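Local atomic coordinates of sialidase B (Streptococcus pneumoniae serotype 4, PDB entry 4XHB), a protein that hydrolyses alpha-2,3-, alpha-2,6- and alpha-2,8-linked terminal sialic acids from oligosaccharides, glycoproteins and glycolipids. Residues R207-Y212 and L629-D634. The protein carries 1 engineered substitution. Residues are numbered along the deposited sequence; the frame is centred on the assembly and turned at random.
Sequences RIPTLY and LFEKYD. With 17Y ((1R,2S)-cyclopentane-1,2-diol), chain B.
R207, I208 and P209 form the RIP motif of the sialidase beta-propeller, and here they meet E631 and L629 at the end of strand 626-631, joining an early sheet of the propeller to its last. The tight part centres on one carboxylate oxygen. R207 NE donates to E631 OE2 over 2.8 Å, almost straight at 174°, with the oxygen lying at the edge of the guanidinium plane. The backbone I208 N reaches the same OE2 over 2.9 Å; R207 NE comes from above the carboxylate plane and I208 N from its other face, on the anti side, so this buried oxygen is gripped by two donors. E631 OE1 is hydrogen-bonded to S635 OG and to the backbone N of Y615, the probable nucleophile, which links the carboxylate to the active site. By similarity R207 binds substrate, and its NH1 pairs with the sulfonate of a bound buffer molecule. With its chain bent at chi3 (61°), R207 also meets Y633, whose ring stands perpendicular to the guanidinium and places OH 3.3 Å from R207 CD. Beyond the salt bridge the two segments are held by apolar packing: P209 CB lies 3.5 Å from L629 CD2, and P209 CG comes within 3.4 Å of L629 O. The whole contact is buried, so its loose side is not a solvent edge but the far end, where L211 and L629 meet at about a right angle, L211 CD1 to L629 CB at 3.9 Å.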
ATOM      1  N   ARG A 207      -0.461   1.755   2.120  1.00  8.55           N
ATOM      2  CA  ARG A 207      -0.562   0.319   1.878  1.00  7.93           C
ATOM      3  C   ARG A 207      -2.004  -0.114   2.079  1.00 11.09           C
ATOM      4  O   ARG A 207      -2.793   0.616   2.669  1.00  9.60           O
ATOM      5  CB  ARG A 207       0.345  -0.468   2.833  1.00  8.91           C
ATOM      6  CG  ARG A 207       1.813  -0.612   2.363  1.00  9.20           C
ATOM      7  CD  ARG A 207       2.435  -1.922   2.921  1.00 10.30           C
ATOM      8  NE  ARG A 207       1.700  -3.101   2.449  1.00  9.52           N
ATOM      9  CZ  ARG A 207       1.900  -4.338   2.891  1.00 11.52           C
ATOM     10  NH1 ARG A 207       2.836  -4.574   3.820  1.00  9.43           N
ATOM     11  NH2 ARG A 207       1.161  -5.340   2.413  1.00  8.14           N
ATOM     12  N   ILE A 208      -2.320  -1.324   1.616  1.00  8.70           N
ATOM     13  CA  ILE A 208      -3.609  -1.971   1.893  1.00  8.67           C
ATOM     14  C   ILE A 208      -4.811  -1.222   1.285  1.00 12.00           C
ATOM     15  O   ILE A 208      -5.684  -0.736   2.010  1.00  9.63           O
ATOM     16  CB  ILE A 208      -3.843  -2.181   3.405  1.00  8.91           C
ATOM     17  CG1 ILE A 208      -2.526  -2.446   4.157  1.00 10.36           C
ATOM     18  CG2 ILE A 208      -4.790  -3.335   3.616  1.00  9.94           C
ATOM     19  CD1 ILE A 208      -1.757  -3.701   3.701  1.00  9.99           C
ATOM     20  N   PRO A 209      -4.853  -1.134  -0.053  1.00 10.72           N
ATOM     21  CA  PRO A 209      -5.943  -0.446  -0.757  1.00  9.14           C
ATOM     22  C   PRO A 209      -7.261  -1.218  -0.703  1.00  9.21           C
ATOM     23  O   PRO A 209      -7.250  -2.450  -0.617  1.00  9.70           O
ATOM     24  CB  PRO A 209      -5.437  -0.401  -2.206  1.00 10.92           C
ATOM     25  CG  PRO A 209      -4.533  -1.604  -2.330  1.00 10.52           C
ATOM     26  CD  PRO A 209      -3.850  -1.690  -0.983  1.00  8.15           C
ATOM     27  N   THR A 210      -8.385  -0.497  -0.747  1.00  9.54           N
ATOM     28  CA  THR A 210      -9.696  -1.123  -0.912  1.00  8.16           C
ATOM     29  C   THR A 210     -10.481  -0.344  -1.970  1.00 10.56           C
ATOM     30  O   THR A 210     -10.176   0.820  -2.237  1.00  8.49           O
ATOM     31  CB  THR A 210     -10.520  -1.135   0.386  1.00  9.63           C
ATOM     32  OG1 THR A 210     -11.065   0.169   0.630  1.00 10.32           O
ATOM     33  CG2 THR A 210      -9.661  -1.583   1.598  1.00  9.15           C
ATOM     34  N   LEU A 211     -11.483  -0.993  -2.565  1.00  8.08           N
ATOM     35  CA  LEU A 211     -12.397  -0.329  -3.501  1.00 10.04           C
ATOM     36  C   LEU A 211     -13.779  -0.930  -3.321  1.00  8.61           C
ATOM     37  O   LEU A 211     -13.905  -2.128  -3.072  1.00 10.08           O
ATOM     38  CB  LEU A 211     -11.968  -0.534  -4.959  1.00  8.42           C
ATOM     39  CG  LEU A 211     -10.774   0.230  -5.544  1.00  8.59           C
ATOM     40  CD1 LEU A 211     -10.402  -0.342  -6.909  1.00  8.57           C
ATOM     41  CD2 LEU A 211     -11.080   1.724  -5.673  1.00 10.48           C
ATOM     42  N   TYR A 212     -14.812  -0.105  -3.466  1.00  9.16           N
ATOM     43  CA  TYR A 212     -16.183  -0.585  -3.345  1.00 10.12           C
ATOM     44  C   TYR A 212     -17.099   0.343  -4.139  1.00 10.38           C
ATOM     45  O   TYR A 212     -17.062   1.557  -3.956  1.00 10.59           O
ATOM     46  CB  TYR A 212     -16.622  -0.624  -1.871  1.00 10.55           C
ATOM     47  CG  TYR A 212     -17.848  -1.495  -1.625  1.00 10.95           C
ATOM     48  CD1 TYR A 212     -19.121  -1.049  -1.961  1.00 10.76           C
ATOM     49  CD2 TYR A 212     -17.724  -2.770  -1.072  1.00 11.89           C
ATOM     50  CE1 TYR A 212     -20.245  -1.846  -1.749  1.00 14.82           C
ATOM     51  CE2 TYR A 212     -18.842  -3.574  -0.845  1.00 10.92           C
ATOM     52  CZ  TYR A 212     -20.098  -3.109  -1.189  1.00 11.39           C
ATOM     53  OH  TYR A 212     -21.213  -3.906  -0.984  1.00 11.74           O
ATOM     54  N   LEU A 629      -6.941  -0.954  -7.780  1.00  8.56           N
ATOM     55  CA  LEU A 629      -6.026  -0.146  -6.980  1.00  8.44           C
ATOM     56  C   LEU A 629      -5.105  -1.124  -6.263  1.00  9.53           C
ATOM     57  O   LEU A 629      -5.570  -1.980  -5.512  1.00 10.06           O
ATOM     58  CB  LEU A 629      -6.808   0.684  -5.958  1.00  8.70           C
ATOM     59  CG  LEU A 629      -6.006   1.606  -5.038  1.00  9.85           C
ATOM     60  CD1 LEU A 629      -5.263   2.688  -5.814  1.00  9.13           C
ATOM     61  CD2 LEU A 629      -6.934   2.228  -3.997  1.00  9.67           C
ATOM     62  N   PHE A 630      -3.803  -1.022  -6.497  1.00  8.00           N
ATOM     63  CA  PHE A 630      -2.909  -2.088  -6.031  1.00  8.68           C
ATOM     64  C   PHE A 630      -1.536  -1.585  -5.661  1.00 10.76           C
ATOM     65  O   PHE A 630      -1.093  -0.539  -6.140  1.00  8.53           O
ATOM     66  CB  PHE A 630      -2.773  -3.180  -7.106  1.00  8.86           C
ATOM     67  CG  PHE A 630      -2.180  -2.683  -8.395  1.00 10.76           C
ATOM     68  CD1 PHE A 630      -2.959  -2.000  -9.315  1.00  9.29           C
ATOM     69  CD2 PHE A 630      -0.834  -2.876  -8.678  1.00 12.96           C
ATOM     70  CE1 PHE A 630      -2.411  -1.531 -10.507  1.00 12.78           C
ATOM     71  CE2 PHE A 630      -0.281  -2.400  -9.872  1.00 13.72           C
ATOM     72  CZ  PHE A 630      -1.072  -1.730 -10.779  1.00 11.73           C
ATOM     73  N   GLU A 631      -0.862  -2.353  -4.810  1.00  7.63           N
ATOM     74  CA  GLU A 631       0.519  -2.082  -4.452  1.00  7.97           C
ATOM     75  C   GLU A 631       1.413  -2.525  -5.604  1.00  8.89           C
ATOM     76  O   GLU A 631       1.595  -3.720  -5.826  1.00  9.17           O
ATOM     77  CB  GLU A 631       0.875  -2.843  -3.173  1.00  7.35           C
ATOM     78  CG  GLU A 631       0.128  -2.325  -1.944  1.00  7.38           C
ATOM     79  CD  GLU A 631       0.324  -3.193  -0.700  1.00 10.00           C
ATOM     80  OE1 GLU A 631       0.880  -4.305  -0.816  1.00  9.24           O
ATOM     81  OE2 GLU A 631      -0.108  -2.763   0.391  1.00  9.70           O
ATOM     82  N   LYS A 632       1.948  -1.567  -6.354  1.00  7.86           N
ATOM     83  CA  LYS A 632       2.840  -1.919  -7.465  1.00  9.15           C
ATOM     84  C   LYS A 632       4.298  -2.006  -7.000  1.00  7.37           C
ATOM     85  O   LYS A 632       5.164  -1.251  -7.444  1.00  9.28           O
ATOM     86  CB  LYS A 632       2.702  -0.960  -8.651  1.00  8.24           C
ATOM     87  CG  LYS A 632       3.290  -1.534  -9.945  1.00 10.52           C
ATOM     88  CD  LYS A 632       3.360  -0.488 -11.065  1.00 11.54           C
ATOM     89  CE  LYS A 632       4.016  -1.075 -12.309  1.00  8.75           C
ATOM     90  NZ  LYS A 632       3.142  -2.131 -12.912  1.00 11.65           N
ATOM     91  N   TYR A 633       4.549  -2.944  -6.092  1.00  8.09           N
ATOM     92  CA  TYR A 633       5.896  -3.199  -5.596  1.00  9.46           C
ATOM     93  C   TYR A 633       5.814  -4.449  -4.738  1.00  9.76           C
ATOM     94  O   TYR A 633       4.715  -4.941  -4.459  1.00 10.94           O
ATOM     95  CB  TYR A 633       6.440  -1.988  -4.803  1.00  9.58           C
ATOM     96  CG  TYR A 633       5.970  -1.862  -3.364  1.00  8.78           C
ATOM     97  CD1 TYR A 633       4.636  -1.584  -3.054  1.00  9.25           C
ATOM     98  CD2 TYR A 633       6.872  -2.004  -2.309  1.00 10.68           C
ATOM     99  CE1 TYR A 633       4.221  -1.465  -1.717  1.00  9.95           C
ATOM    100  CE2 TYR A 633       6.469  -1.887  -0.974  1.00  8.92           C
ATOM    101  CZ  TYR A 633       5.148  -1.617  -0.687  1.00 11.39           C
ATOM    102  OH  TYR A 633       4.767  -1.501   0.632  1.00 10.21           O
ATOM    103  N   ASP A 634       6.962  -4.985  -4.342  1.00  8.75           N
ATOM    104  CA  ASP A 634       6.952  -6.139  -3.459  1.00 10.82           C
ATOM    105  C   ASP A 634       6.902  -5.658  -2.009  1.00 11.46           C
ATOM    106  O   ASP A 634       7.927  -5.289  -1.417  1.00  9.96           O
ATOM    107  CB  ASP A 634       8.169  -7.033  -3.723  1.00  8.66           C
ATOM    108  CG  ASP A 634       8.058  -8.385  -3.029  1.00 11.74           C
ATOM    109  OD1 ASP A 634       7.541  -8.437  -1.895  1.00 12.51           O
ATOM    110  OD2 ASP A 634       8.470  -9.399  -3.630  1.00 12.39           O
TER
HETATM  111  OAA 17Y B 701     -18.062  -3.175  -5.278  1.00 12.41           O
HETATM  112  CAF 17Y B 701     -19.288  -3.716  -4.919  1.00 17.61           C
HETATM  113  CAD 17Y B 701     -20.142  -3.810  -6.072  1.00 20.68           C
HETATM  114  CAC 17Y B 701     -20.979  -5.035  -5.887  1.00 22.52           C
HETATM  115  CAE 17Y B 701     -20.395  -5.791  -4.731  1.00 23.16           C
HETATM  116  CAG 17Y B 701     -19.042  -5.196  -4.543  1.00 18.37           C
HETATM  117  OAB 17Y B 701     -18.038  -5.719  -5.273  1.00 18.04           O